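Local atomic coordinates of RagB/SusD family nutrient uptake outer membrane protein (Bacteroides thetaiotaomicron, PDB entry 7KV2), a protein that is a SusD-like, outer-membrane surface glycan-binding protein that probably captures beta-glucans for uptake by a gut bacterium. Residues A145-L150 / G213-L217; S333-R338 / R435-V439; W308-D313 / W344-L350; S492-I498 / L510-Y515. All blocks are in the same frame, centred on the assembly; numbering follows the deposited sequence. Where two conformers were deposited one is given.

Contact 1: A145-L150 / G213-L217; sequences AQVIAL and GRVTL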
loop_
_atom_site.group_PDB
_atom_site.type_symbol
_atom_site.label_atom_id
_atom_site.label_comp_id
_atom_site.label_asym_id
_atom_site.label_seq_id
_atom_site.Cartn_x
_atom_site.Cartn_y
_atom_site.Cartn_z
ATOM N N ALA A 145 -0.673 10.915 19.936
ATOM C CA ALA A 145 -1.387 9.775 19.302
ATOM C C ALA A 145 -1.100 9.779 17.792
ATOM O O ALA A 145 -0.789 8.711 17.265
ATOM C CB ALA A 145 -2.857 9.828 19.601
ATOM N N GLN A 146 -1.154 10.922 17.122
ATOM C CA GLN A 146 -0.956 10.969 15.642
ATOM C C GLN A 146 0.483 10.601 15.286
ATOM O O GLN A 146 0.708 9.716 14.401
ATOM C CB GLN A 146 -1.302 12.340 15.073
ATOM C CG GLN A 146 -2.760 12.754 15.297
ATOM C CD GLN A 146 -2.971 14.171 14.823
ATOM O OE1 GLN A 146 -2.949 14.446 13.622
ATOM N NE2 GLN A 146 -3.130 15.103 15.766
ATOM N N VAL A 147 1.466 11.247 15.919
ATOM C CA VAL A 147 2.874 11.037 15.492
ATOM C C VAL A 147 3.395 9.690 15.984
ATOM O O VAL A 147 4.199 9.159 15.264
ATOM C CB VAL A 147 3.805 12.217 15.843
ATOM C CG1 VAL A 147 3.265 13.513 15.254
ATOM C CG2 VAL A 147 4.056 12.341 17.344
ATOM N N ILE A 148 2.960 9.115 17.111
ATOM C CA ILE A 148 3.448 7.759 17.479
ATOM C C ILE A 148 2.851 6.729 16.496
ATOM O O ILE A 148 3.539 5.790 16.078
ATOM C CB ILE A 148 3.132 7.419 18.945
ATOM C CG1 ILE A 148 3.812 8.383 19.927
ATOM C CG2 ILE A 148 3.520 5.976 19.209
ATOM C CD1 ILE A 148 3.322 8.203 21.368
ATOM N N ALA A 149 1.598 6.905 16.098
ATOM C CA ALA A 149 0.938 5.984 15.154
ATOM C C ALA A 149 1.606 6.117 13.788
ATOM O O ALA A 149 1.907 5.072 13.192
ATOM C CB ALA A 149 -0.546 6.279 15.074
ATOM N N LEU A 150 1.849 7.338 13.313
ATOM C CA LEU A 150 2.608 7.564 12.050
ATOM C C LEU A 150 3.986 6.933 12.171
ATOM O O LEU A 150 4.483 6.358 11.191
ATOM C CB LEU A 150 2.708 9.047 11.726
ATOM C CG LEU A 150 1.423 9.701 11.201
ATOM C CD1 LEU A 150 1.610 11.209 11.164
ATOM C CD2 LEU A 150 1.049 9.196 9.803
ATOM N N GLY A 213 -7.608 11.734 6.283
ATOM C CA GLY A 213 -6.148 11.570 6.153
ATOM C C GLY A 213 -5.480 11.560 7.518
ATOM O O GLY A 213 -4.348 11.088 7.609
ATOM N N ARG A 214 -6.128 12.120 8.555
ATOM C CA ARG A 214 -5.555 12.143 9.926
ATOM C C ARG A 214 -5.643 10.720 10.487
ATOM O O ARG A 214 -6.557 9.977 10.097
ATOM C CB ARG A 214 -6.259 13.137 10.858
ATOM C CG ARG A 214 -6.125 14.608 10.465
ATOM C CD ARG A 214 -4.792 15.253 10.833
ATOM N NE ARG A 214 -4.839 16.714 10.793
ATOM C CZ ARG A 214 -4.036 17.504 11.493
ATOM N NH1 ARG A 214 -3.100 16.990 12.265
ATOM N NH2 ARG A 214 -4.187 18.807 11.444
ATOM N N VAL A 215 -4.717 10.355 11.367
ATOM C CA VAL A 215 -4.791 9.091 12.124
ATOM C C VAL A 215 -6.140 9.023 12.848
ATOM O O VAL A 215 -6.580 10.050 13.423
ATOM C CB VAL A 215 -3.605 9.001 13.096
ATOM C CG1 VAL A 215 -3.716 7.802 14.010
ATOM C CG2 VAL A 215 -2.295 8.970 12.321
ATOM N N THR A 216 -6.739 7.842 12.823
ATOM C CA THR A 216 -7.975 7.475 13.527
ATOM C C THR A 216 -7.728 6.180 14.304
ATOM O O THR A 216 -6.756 5.451 13.984
ATOM C CB THR A 216 -9.132 7.281 12.551
ATOM O OG1 THR A 216 -8.799 6.100 11.803
ATOM C CG2 THR A 216 -9.324 8.503 11.686
ATOM N N LEU A 217 -8.611 5.898 15.273
ATOM C CA LEU A 217 -8.579 4.629 16.018
ATOM C C LEU A 217 -8.688 3.474 15.015
ATOM O O LEU A 217 -7.972 2.511 15.178
ATOM C CB LEU A 217 -9.694 4.587 17.064
ATOM C CG LEU A 217 -9.632 3.377 18.005
ATOM C CD1 LEU A 217 -8.341 3.343 18.794
ATOM C CD2 LEU A 217 -10.831 3.374 18.939
#
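The guanidinium of R214 meets the side-chain amide of Q146 at its edge, not over a face. The two planes are turned 52° apart. R214 NH1 donates to Q146 OE1 at 2.9 Å, in the amide carbonyl plane and on a lone pair. The bond is bent, with an N-H...O angle of 143°, and OE1 sits somewhat out of the guanidinium plane. R214 has two modelled conformers, so the bond is certain for one of them only and doubtful for the other. The firmer partner of OE1 is the hydroxyl of Y54, which also bonds V215 N. Y54 thus ties the helix side chain to the backbone of the loop. Beyond CG the Q146 chain is extended, and this carries the amide out from helix 137-162 to R214.

The apolar half of the contact is V215. Its CG1 lies anti to the backbone N (chi1 173°) and rests 3.7 Å from A149 CB. The other branch, CG2, faces the helix backbone 3.7 Å from Q146 O and touches L150 CG at 4.0 Å. One valine therefore spans a full helical turn, from Q146 to L150. Just after it, T216 N-caps helix 217-231 by accepting from M219 N. A loop is laid against one side of helix 137-162, in a largely buried contact, consistent with the helical, tetratricopeptide-repeat-like packing of SusD-family proteins.

Contact 2: S333-R338 / R435-V439; sequences SNNDTR and RAGLV
This is a helix-end contact: the loop at the C-terminal end of helix 425-435 meets the N-terminal end of helix 337-342, joining A436 to D336 and T337. The main link is a backbone bond: T337 N donates to A436 O at 2.7 Å, almost straight at 173° and in the carbonyl plane. D336 CA adds a C-H...O contact to the same oxygen. A water bonded to T337 OG1 and R435 O bridges the segments beside it.

A436 CB sits over one face of the R338 guanidinium, 3.3 Å from R338 NE. The arginine chain bends at chi3 (-72°), which turns this group back to D336, and D336 holds it side-on. R338 NE donates to D336 OD1 at 2.9 Å, and R338 NH2 forms a salt bridge with D336 OD2 at 2.9 Å. OD1 also accepts from R338 N, so one carboxylate both caps the helix and fixes the arginine. R338 NH1 reaches E452 and E456, which should balance its charge further. L438 CD1 packs 3.6 Å from D336 OD2, and L438 CD2 lies 3.8 Å from D336 CB. N335 ND2 adds a weak bond to G437 O.

A side chain at G437 would run into N335 O. The contact thus sets a Schellman motif, with this glycine at positive phi, against an aspartate N-cap.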
loop_
_atom_site.group_PDB
_atom_site.type_symbol
_atom_site.label_atom_id
_atom_site.label_comp_id
_atom_site.label_asym_id
_atom_site.label_seq_id
_atom_site.Cartn_x
_atom_site.Cartn_y
_atom_site.Cartn_z
ATOM N N SER A 333 -14.003 -15.768 -11.728
ATOM C CA SER A 333 -15.313 -16.114 -12.334
ATOM C C SER A 333 -15.825 -14.929 -13.177
ATOM O O SER A 333 -15.517 -13.763 -12.861
ATOM C CB SER A 333 -16.241 -16.578 -11.241
ATOM O OG SER A 333 -17.585 -16.464 -11.624
ATOM N N ASN A 334 -16.535 -15.209 -14.285
ATOM C CA ASN A 334 -17.140 -14.226 -15.233
ATOM C C ASN A 334 -18.042 -13.192 -14.536
ATOM O O ASN A 334 -18.182 -12.071 -15.056
ATOM C CB ASN A 334 -18.070 -14.905 -16.264
ATOM C CG ASN A 334 -17.309 -15.680 -17.305
ATOM O OD1 ASN A 334 -16.276 -15.220 -17.798
ATOM N ND2 ASN A 334 -17.798 -16.868 -17.619
ATOM N N ASN A 335 -18.662 -13.555 -13.437
ATOM C CA ASN A 335 -19.603 -12.655 -12.715
ATOM C C ASN A 335 -18.930 -12.057 -11.464
ATOM O O ASN A 335 -19.645 -11.394 -10.692
ATOM C CB ASN A 335 -20.867 -13.404 -12.318
ATOM C CG ASN A 335 -20.510 -14.566 -11.428
ATOM O OD1 ASN A 335 -19.557 -15.281 -11.721
ATOM N ND2 ASN A 335 -21.239 -14.736 -10.351
ATOM N N ASP A 336 -17.625 -12.275 -11.263
ATOM C CA ASP A 336 -16.861 -11.556 -10.222
ATOM C C ASP A 336 -16.611 -10.136 -10.760
ATOM O O ASP A 336 -15.795 -9.978 -11.758
ATOM C CB ASP A 336 -15.589 -12.308 -9.848
ATOM C CG ASP A 336 -14.949 -11.839 -8.561
ATOM O OD1 ASP A 336 -14.997 -10.578 -8.294
ATOM O OD2 ASP A 336 -14.422 -12.713 -7.813
ATOM N N THR A 337 -17.247 -9.133 -10.157
ATOM C CA THR A 337 -17.117 -7.714 -10.603
ATOM C C THR A 337 -15.651 -7.249 -10.444
ATOM O O THR A 337 -15.268 -6.221 -11.060
ATOM C CB THR A 337 -18.068 -6.776 -9.850
ATOM O OG1 THR A 337 -17.742 -6.839 -8.449
ATOM C CG2 THR A 337 -19.520 -7.121 -10.134
ATOM N N ARG A 338 -14.900 -7.903 -9.564
ATOM C CA ARG A 338 -13.478 -7.535 -9.314
ATOM C C ARG A 338 -12.623 -7.804 -10.553
ATOM O O ARG A 338 -11.535 -7.208 -10.658
ATOM C CB ARG A 338 -12.926 -8.249 -8.095
ATOM C CG ARG A 338 -13.706 -7.912 -6.841
ATOM C CD ARG A 338 -13.207 -8.695 -5.670
ATOM N NE ARG A 338 -13.601 -10.114 -5.783
ATOM C CZ ARG A 338 -13.662 -10.971 -4.765
ATOM N NH1 ARG A 338 -13.340 -10.598 -3.530
ATOM N NH2 ARG A 338 -14.081 -12.215 -5.001
ATOM N N ARG A 435 -20.339 -9.444 -2.198
ATOM C CA ARG A 435 -20.301 -8.042 -2.673
ATOM C C ARG A 435 -19.762 -8.056 -4.110
ATOM O O ARG A 435 -20.267 -7.289 -4.910
ATOM C CB ARG A 435 -19.462 -7.146 -1.761
ATOM C CG ARG A 435 -19.464 -5.686 -2.192
ATOM C CD ARG A 435 -18.300 -5.392 -3.137
ATOM N NE ARG A 435 -17.003 -5.416 -2.463
ATOM C CZ ARG A 435 -16.449 -4.441 -1.728
ATOM N NH1 ARG A 435 -17.093 -3.322 -1.481
ATOM N NH2 ARG A 435 -15.249 -4.619 -1.186
ATOM N N ALA A 436 -18.839 -8.962 -4.423
ATOM C CA ALA A 436 -18.212 -9.087 -5.763
ATOM C C ALA A 436 -19.136 -9.716 -6.818
ATOM O O ALA A 436 -18.698 -9.847 -7.981
ATOM C CB ALA A 436 -16.933 -9.851 -5.623
ATOM N N GLY A 437 -20.382 -10.048 -6.471
ATOM C CA GLY A 437 -21.363 -10.604 -7.425
ATOM C C GLY A 437 -21.383 -12.128 -7.439
ATOM O O GLY A 437 -22.076 -12.681 -8.321
ATOM N N LEU A 438 -20.680 -12.807 -6.537
ATOM C CA LEU A 438 -20.537 -14.288 -6.592
ATOM C C LEU A 438 -21.764 -14.872 -5.881
ATOM O O LEU A 438 -22.164 -14.362 -4.805
ATOM C CB LEU A 438 -19.227 -14.771 -5.956
ATOM C CG LEU A 438 -17.954 -14.310 -6.677
ATOM C CD1 LEU A 438 -16.730 -14.751 -5.946
ATOM C CD2 LEU A 438 -17.910 -14.823 -8.095
ATOM N N VAL A 439 -22.400 -15.869 -6.475
ATOM C CA VAL A 439 -23.664 -16.393 -5.868
ATOM C C VAL A 439 -23.317 -17.532 -4.903
ATOM O O VAL A 439 -24.061 -17.708 -3.930
ATOM C CB VAL A 439 -24.696 -16.811 -6.926
ATOM C CG1 VAL A 439 -25.010 -15.673 -7.886
ATOM C CG2 VAL A 439 -24.282 -18.055 -7.670
HETATM O O HOH W 1 -19.637 -5.444 -6.926
#

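Contact 3: W308-D313 / W344-L350; sequences WPNGTD and WNAQAVL
D313 and V349 bring their CA atoms nearest across the contact, 7.3 Å apart, where loop 308-313 meets the passage from strand 343-345 into helix 346-355. The loop holds a type II turn from P309 to T312, closed by T312 N to P309 O, with G311 at positive phi. In 344-350, N345 centres an inverse gamma turn and N-caps the helix through A348 N.

W308 carries the contact. Its indole N-H stays within the loop: NE1 donates to T312 O at 3.1 Å, in the ring plane. With CG anti to the backbone N (chi1 -180°), the six-membered ring reaches across to the other segment. The edge of W344 points at one face in a T-shaped stack, centroids 4.8 Å apart and planes at 70°. P309 CD lies over the opposite face. V349 CG1 and A346 O stand at the ring edge, and L350 CD2 comes within 3.4 Å of W308 CH2. With an alanine here, the edge of W344 and the L350 methyls would probably lose their aromatic partner, and T312 O its indole donor.

D313 OD2 accepts from W344 NE1 at 2.9 Å, nearly in line with its own C-O bond. V349 CG2 packs 3.5 Å from the same oxygen. H315 stacks on the W344 ring. Both indole N-H groups are therefore satisfied by oxygens of the loop, and the loop is tied to the strand-helix junction by one polar bond from the exposed D313 and by aromatic and aliphatic packing around W308.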
loop_
_atom_site.group_PDB
_atom_site.type_symbol
_atom_site.label_atom_id
_atom_site.label_comp_id
_atom_site.label_asym_id
_atom_site.label_seq_id
_atom_site.Cartn_x
_atom_site.Cartn_y
_atom_site.Cartn_z
ATOM N N TRP A 308 -0.405 4.955 -25.292
ATOM C CA TRP A 308 -1.880 4.825 -25.456
ATOM C C TRP A 308 -2.413 6.090 -26.122
ATOM O O TRP A 308 -1.989 7.196 -25.796
ATOM C CB TRP A 308 -2.537 4.596 -24.094
ATOM C CG TRP A 308 -4.021 4.447 -24.174
ATOM C CD1 TRP A 308 -4.945 5.411 -23.918
ATOM C CD2 TRP A 308 -4.746 3.270 -24.555
ATOM N NE1 TRP A 308 -6.205 4.887 -24.056
ATOM C CE2 TRP A 308 -6.123 3.593 -24.473
ATOM C CE3 TRP A 308 -4.391 1.960 -24.874
ATOM C CZ2 TRP A 308 -7.115 2.665 -24.776
ATOM C CZ3 TRP A 308 -5.376 1.041 -25.155
ATOM C CH2 TRP A 308 -6.722 1.405 -25.142
ATOM N N PRO A 309 -3.365 5.971 -27.072
ATOM C CA PRO A 309 -4.073 7.159 -27.559
ATOM C C PRO A 309 -5.000 7.771 -26.477
ATOM O O PRO A 309 -6.129 7.335 -26.329
ATOM C CB PRO A 309 -4.805 6.589 -28.777
ATOM C CG PRO A 309 -5.050 5.128 -28.436
ATOM C CD PRO A 309 -3.780 4.713 -27.717
ATOM N N ASN A 310 -4.482 8.776 -25.784
ATOM C CA ASN A 310 -5.146 9.557 -24.709
ATOM C C ASN A 310 -6.623 9.823 -25.073
ATOM O O ASN A 310 -6.920 10.367 -26.173
ATOM C CB ASN A 310 -4.385 10.847 -24.428
ATOM C CG ASN A 310 -3.229 10.664 -23.482
ATOM O OD1 ASN A 310 -2.929 9.538 -23.078
ATOM N ND2 ASN A 310 -2.587 11.767 -23.138
ATOM N N GLY A 311 -7.511 9.452 -24.166
ATOM C CA GLY A 311 -8.966 9.685 -24.268
ATOM C C GLY A 311 -9.713 8.499 -24.816
ATOM O O GLY A 311 -10.943 8.419 -24.551
ATOM N N THR A 312 -9.053 7.585 -25.545
ATOM C CA THR A 312 -9.678 6.335 -26.029
ATOM C C THR A 312 -10.148 5.509 -24.815
ATOM O O THR A 312 -9.308 5.213 -23.909
ATOM C CB THR A 312 -8.753 5.572 -26.983
ATOM O OG1 THR A 312 -8.454 6.423 -28.092
ATOM C CG2 THR A 312 -9.359 4.302 -27.523
ATOM N N ASP A 313 -11.447 5.218 -24.730
ATOM C CA ASP A 313 -12.047 4.523 -23.558
ATOM C C ASP A 313 -11.763 5.327 -22.275
ATOM O O ASP A 313 -11.815 4.729 -21.169
ATOM C CB ASP A 313 -11.531 3.070 -23.465
ATOM C CG ASP A 313 -12.394 2.172 -22.587
ATOM O OD1 ASP A 313 -13.614 2.364 -22.598
ATOM O OD2 ASP A 313 -11.842 1.317 -21.840
ATOM N N TRP A 344 -7.935 -4.203 -16.713
ATOM C CA TRP A 344 -8.475 -3.400 -17.826
ATOM C C TRP A 344 -7.852 -3.975 -19.092
ATOM O O TRP A 344 -6.631 -4.001 -19.188
ATOM C CB TRP A 344 -8.203 -1.905 -17.649
ATOM C CG TRP A 344 -8.540 -1.116 -18.871
ATOM C CD1 TRP A 344 -9.754 -1.047 -19.499
ATOM C CD2 TRP A 344 -7.651 -0.287 -19.625
ATOM N NE1 TRP A 344 -9.682 -0.211 -20.585
ATOM C CE2 TRP A 344 -8.404 0.287 -20.671
ATOM C CE3 TRP A 344 -6.316 0.095 -19.473
ATOM C CZ2 TRP A 344 -7.830 1.111 -21.634
ATOM C CZ3 TRP A 344 -5.769 0.967 -20.391
ATOM C CH2 TRP A 344 -6.513 1.465 -21.459
ATOM N N ASN A 345 -8.680 -4.552 -19.963
ATOM C CA ASN A 345 -8.233 -5.193 -21.220
ATOM C C ASN A 345 -8.039 -4.105 -22.274
ATOM O O ASN A 345 -8.926 -3.907 -23.182
ATOM C CB ASN A 345 -9.230 -6.279 -21.637
ATOM C CG ASN A 345 -8.655 -7.230 -22.661
ATOM O OD1 ASN A 345 -7.649 -6.933 -23.299
ATOM N ND2 ASN A 345 -9.278 -8.399 -22.778
ATOM N N ALA A 346 -6.911 -3.414 -22.195
ATOM C CA ALA A 346 -6.544 -2.324 -23.108
ATOM C C ALA A 346 -6.556 -2.840 -24.540
ATOM O O ALA A 346 -7.017 -2.084 -25.431
ATOM C CB ALA A 346 -5.183 -1.786 -22.765
ATOM N N GLN A 347 -5.984 -4.025 -24.785
ATOM C CA GLN A 347 -5.870 -4.521 -26.182
ATOM C C GLN A 347 -7.266 -4.813 -26.738
ATOM O O GLN A 347 -7.511 -4.428 -27.887
ATOM C CB GLN A 347 -4.986 -5.757 -26.329
ATOM C CG GLN A 347 -4.686 -6.093 -27.787
ATOM C CD GLN A 347 -4.053 -4.931 -28.525
ATOM O OE1 GLN A 347 -3.058 -4.362 -28.079
ATOM N NE2 GLN A 347 -4.627 -4.597 -29.669
ATOM N N ALA A 348 -8.157 -5.424 -25.954
ATOM C CA ALA A 348 -9.539 -5.737 -26.405
ATOM C C ALA A 348 -10.240 -4.443 -26.811
ATOM O O ALA A 348 -11.004 -4.429 -27.819
ATOM C CB ALA A 348 -10.298 -6.477 -25.330
ATOM N N VAL A 349 -9.988 -3.354 -26.085
ATOM C CA VAL A 349 -10.592 -2.021 -26.377
ATOM C C VAL A 349 -10.174 -1.571 -27.787
ATOM O O VAL A 349 -11.043 -1.152 -28.594
ATOM C CB VAL A 349 -10.182 -1.001 -25.299
ATOM C CG1 VAL A 349 -10.444 0.423 -25.735
ATOM C CG2 VAL A 349 -10.848 -1.317 -23.961
ATOM N N LEU A 350 -8.891 -1.670 -28.104
ATOM C CA LEU A 350 -8.429 -1.258 -29.441
ATOM C C LEU A 350 -8.924 -2.245 -30.516
ATOM O O LEU A 350 -9.224 -1.773 -31.613
ATOM C CB LEU A 350 -6.906 -1.125 -29.424
ATOM C CG LEU A 350 -6.335 -0.057 -28.482
ATOM C CD1 LEU A 350 -4.865 0.179 -28.771
ATOM C CD2 LEU A 350 -7.070 1.267 -28.567
#

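Contact 4: S492-I498 / L510-Y515; sequences SKKYLPI and LVQNNY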
loop_
_atom_site.group_PDB
_atom_site.type_symbol
_atom_site.label_atom_id
_atom_site.label_comp_id
_atom_site.label_asym_id
_atom_site.label_seq_id
_atom_site.Cartn_x
_atom_site.Cartn_y
_atom_site.Cartn_z
ATOM N N SER A 492 15.298 -17.052 3.042
ATOM C CA SER A 492 16.364 -16.023 2.975
ATOM C C SER A 492 15.850 -14.769 2.249
ATOM O O SER A 492 16.469 -13.686 2.410
ATOM C CB SER A 492 17.662 -16.537 2.369
ATOM O OG SER A 492 17.661 -16.543 0.943
ATOM N N LYS A 493 14.794 -14.908 1.437
ATOM C CA LYS A 493 14.311 -13.774 0.619
ATOM C C LYS A 493 13.297 -12.935 1.395
ATOM O O LYS A 493 12.891 -11.909 0.856
ATOM C CB LYS A 493 13.717 -14.309 -0.677
ATOM C CG LYS A 493 14.680 -15.173 -1.476
ATOM C CD LYS A 493 16.003 -14.549 -1.750
ATOM C CE LYS A 493 16.899 -15.504 -2.525
ATOM N NZ LYS A 493 18.068 -14.783 -3.040
ATOM N N LYS A 494 12.950 -13.297 2.626
ATOM C CA LYS A 494 11.930 -12.548 3.410
ATOM C C LYS A 494 12.328 -11.066 3.610
ATOM O O LYS A 494 11.411 -10.206 3.620
ATOM C CB LYS A 494 11.669 -13.276 4.725
ATOM C CG LYS A 494 10.693 -12.572 5.650
ATOM C CD LYS A 494 10.190 -13.456 6.778
ATOM C CE LYS A 494 9.161 -12.715 7.600
ATOM N NZ LYS A 494 8.708 -13.490 8.777
ATOM N N TYR A 495 13.614 -10.765 3.856
ATOM C CA TYR A 495 14.157 -9.405 4.093
ATOM C C TYR A 495 15.095 -9.043 2.944
ATOM O O TYR A 495 16.061 -9.831 2.681
ATOM C CB TYR A 495 14.858 -9.337 5.463
ATOM C CG TYR A 495 14.026 -9.827 6.611
ATOM C CD1 TYR A 495 12.761 -9.303 6.837
ATOM C CD2 TYR A 495 14.496 -10.797 7.488
ATOM C CE1 TYR A 495 11.966 -9.746 7.872
ATOM C CE2 TYR A 495 13.713 -11.241 8.545
ATOM C CZ TYR A 495 12.457 -10.697 8.755
ATOM O OH TYR A 495 11.648 -11.129 9.764
ATOM N N LEU A 496 14.860 -7.914 2.256
ATOM C CA LEU A 496 15.692 -7.490 1.098
ATOM C C LEU A 496 17.089 -7.116 1.595
ATOM O O LEU A 496 17.242 -6.745 2.752
ATOM C CB LEU A 496 15.083 -6.270 0.411
ATOM C CG LEU A 496 13.811 -6.572 -0.403
ATOM C CD1 LEU A 496 13.067 -5.274 -0.679
ATOM C CD2 LEU A 496 14.185 -7.266 -1.702
ATOM N N PRO A 497 18.102 -7.125 0.713
ATOM C CA PRO A 497 19.407 -6.557 1.039
ATOM C C PRO A 497 19.235 -5.081 1.407
ATOM O O PRO A 497 18.580 -4.348 0.630
ATOM C CB PRO A 497 20.224 -6.628 -0.254
ATOM C CG PRO A 497 19.526 -7.685 -1.072
ATOM C CD PRO A 497 18.060 -7.613 -0.665
ATOM N N ILE A 498 19.845 -4.668 2.533
ATOM C CA ILE A 498 20.003 -3.222 2.904
ATOM C C ILE A 498 20.837 -2.518 1.839
ATOM O O ILE A 498 21.842 -3.068 1.400
ATOM C CB ILE A 498 20.578 -3.119 4.325
ATOM C CG1 ILE A 498 19.631 -3.793 5.315
ATOM C CG2 ILE A 498 20.871 -1.667 4.693
ATOM C CD1 ILE A 498 20.213 -4.038 6.697
ATOM N N LEU A 510 25.722 -1.613 10.771
ATOM C CA LEU A 510 24.600 -2.311 10.059
ATOM C C LEU A 510 25.073 -3.664 9.511
ATOM O O LEU A 510 25.846 -3.626 8.564
ATOM C CB LEU A 510 24.145 -1.446 8.877
ATOM C CG LEU A 510 23.060 -0.403 9.131
ATOM C CD1 LEU A 510 22.626 0.210 7.812
ATOM C CD2 LEU A 510 21.856 -0.997 9.845
ATOM N N VAL A 511 24.595 -4.790 10.058
ATOM C CA VAL A 511 24.830 -6.167 9.526
ATOM C C VAL A 511 23.881 -6.371 8.331
ATOM O O VAL A 511 22.643 -6.393 8.582
ATOM C CB VAL A 511 24.581 -7.278 10.569
ATOM C CG1 VAL A 511 25.001 -8.654 10.044
ATOM C CG2 VAL A 511 25.245 -6.988 11.912
ATOM N N GLN A 512 24.445 -6.588 7.138
ATOM C CA GLN A 512 23.726 -6.926 5.875
ATOM C C GLN A 512 22.896 -8.195 6.074
ATOM O O GLN A 512 23.287 -9.099 6.822
ATOM C CB GLN A 512 24.696 -7.047 4.698
ATOM C CG GLN A 512 24.025 -7.256 3.339
ATOM C CD GLN A 512 22.999 -6.186 3.023
ATOM O OE1 GLN A 512 21.857 -6.271 3.500
ATOM N NE2 GLN A 512 23.425 -5.172 2.272
ATOM N N ASN A 513 21.702 -8.238 5.488
ATOM C CA ASN A 513 20.836 -9.432 5.557
ATOM C C ASN A 513 21.477 -10.539 4.720
ATOM O O ASN A 513 22.147 -10.211 3.756
ATOM C CB ASN A 513 19.426 -9.092 5.057
ATOM C CG ASN A 513 18.673 -8.194 6.014
ATOM O OD1 ASN A 513 18.771 -8.362 7.237
ATOM N ND2 ASN A 513 17.859 -7.279 5.466
ATOM N N ASN A 514 21.294 -11.787 5.154
ATOM C CA ASN A 514 21.673 -13.027 4.429
ATOM C C ASN A 514 20.546 -13.326 3.438
ATOM O O ASN A 514 19.705 -14.159 3.776
ATOM C CB ASN A 514 21.884 -14.207 5.392
ATOM C CG ASN A 514 22.385 -15.459 4.697
ATOM O OD1 ASN A 514 22.927 -15.390 3.597
ATOM N ND2 ASN A 514 22.214 -16.605 5.332
ATOM N N TYR A 515 20.482 -12.596 2.319
ATOM C CA TYR A 515 19.369 -12.735 1.335
ATOM C C TYR A 515 19.769 -13.615 0.151
ATOM O O TYR A 515 20.856 -13.373 -0.420
ATOM C CB TYR A 515 18.987 -11.349 0.841
ATOM C CG TYR A 515 18.062 -11.270 -0.355
ATOM C CD1 TYR A 515 18.579 -11.207 -1.640
ATOM C CD2 TYR A 515 16.694 -11.091 -0.192
ATOM C CE1 TYR A 515 17.766 -11.028 -2.749
ATOM C CE2 TYR A 515 15.858 -10.936 -1.293
ATOM C CZ TYR A 515 16.403 -10.860 -2.566
ATOM O OH TYR A 515 15.639 -10.658 -3.678
ATOM O OXT TYR A 515 18.973 -14.506 -0.219
#
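The C-terminal carboxylate of Y515 is gripped by two side chains. S492 OG donates to Y515 OXT at 2.7 Å, and K493 NZ makes a salt bridge to the same oxygen at 3.0 Å. K493 NZ also bonds F100 O. Further along, the amide of Q512 pairs with both the N-H and the C=O of I498, a side-chain imitation of a backbone pair. Q512 OE1 accepts from I498 N at 2.7 Å, and Q512 NE2 donates to I498 O at 2.8 Å with an angle of 170°. Both bonds use lone pairs in the carbonyl planes. OE1 accepts from N513 N too, which steadies the amide. A leucine in its place would probably leave I498 N and O without these mates and the tail less firmly held. N513 ND2 donates to L496 O at 2.8 Å and to W162 O.

In this SusD-family fold the C-terminal tail lies along the loop before helix 500-505, next to the end of helix 137-162.

The Y515 ring is sandwiched. K493 CD sits over the centre of one face, bent back by chi2 (-53°), and its ammonium adds a cation-pi contact. P497 CD covers the other face, 3.6 Å from the centroid. I498 CG2 meets L510 CD1 at 4.0 Å.

Contact 1 closes first along the chain, in the N-terminal family region, and contact 4 comes last, at the C-terminus. Contacts 2 and 3 cross along the chain, their segments alternating. Helix 337-342 of contact 2 runs straight into strand 343-345 of contact 3. Their centres are 23 Å apart, with nearest atoms about 8 Å apart. Contacts 1 and 4 lie 30 Å apart between centres but are linked through helix 137-162: contact 1 lies on it, and contact 4 bonds to W162 at its end. The tail is thus tied to a helix of the first family region. Contacts 1 and 3 lie on opposite sides of the chain's centre, 40 Å apart between centres.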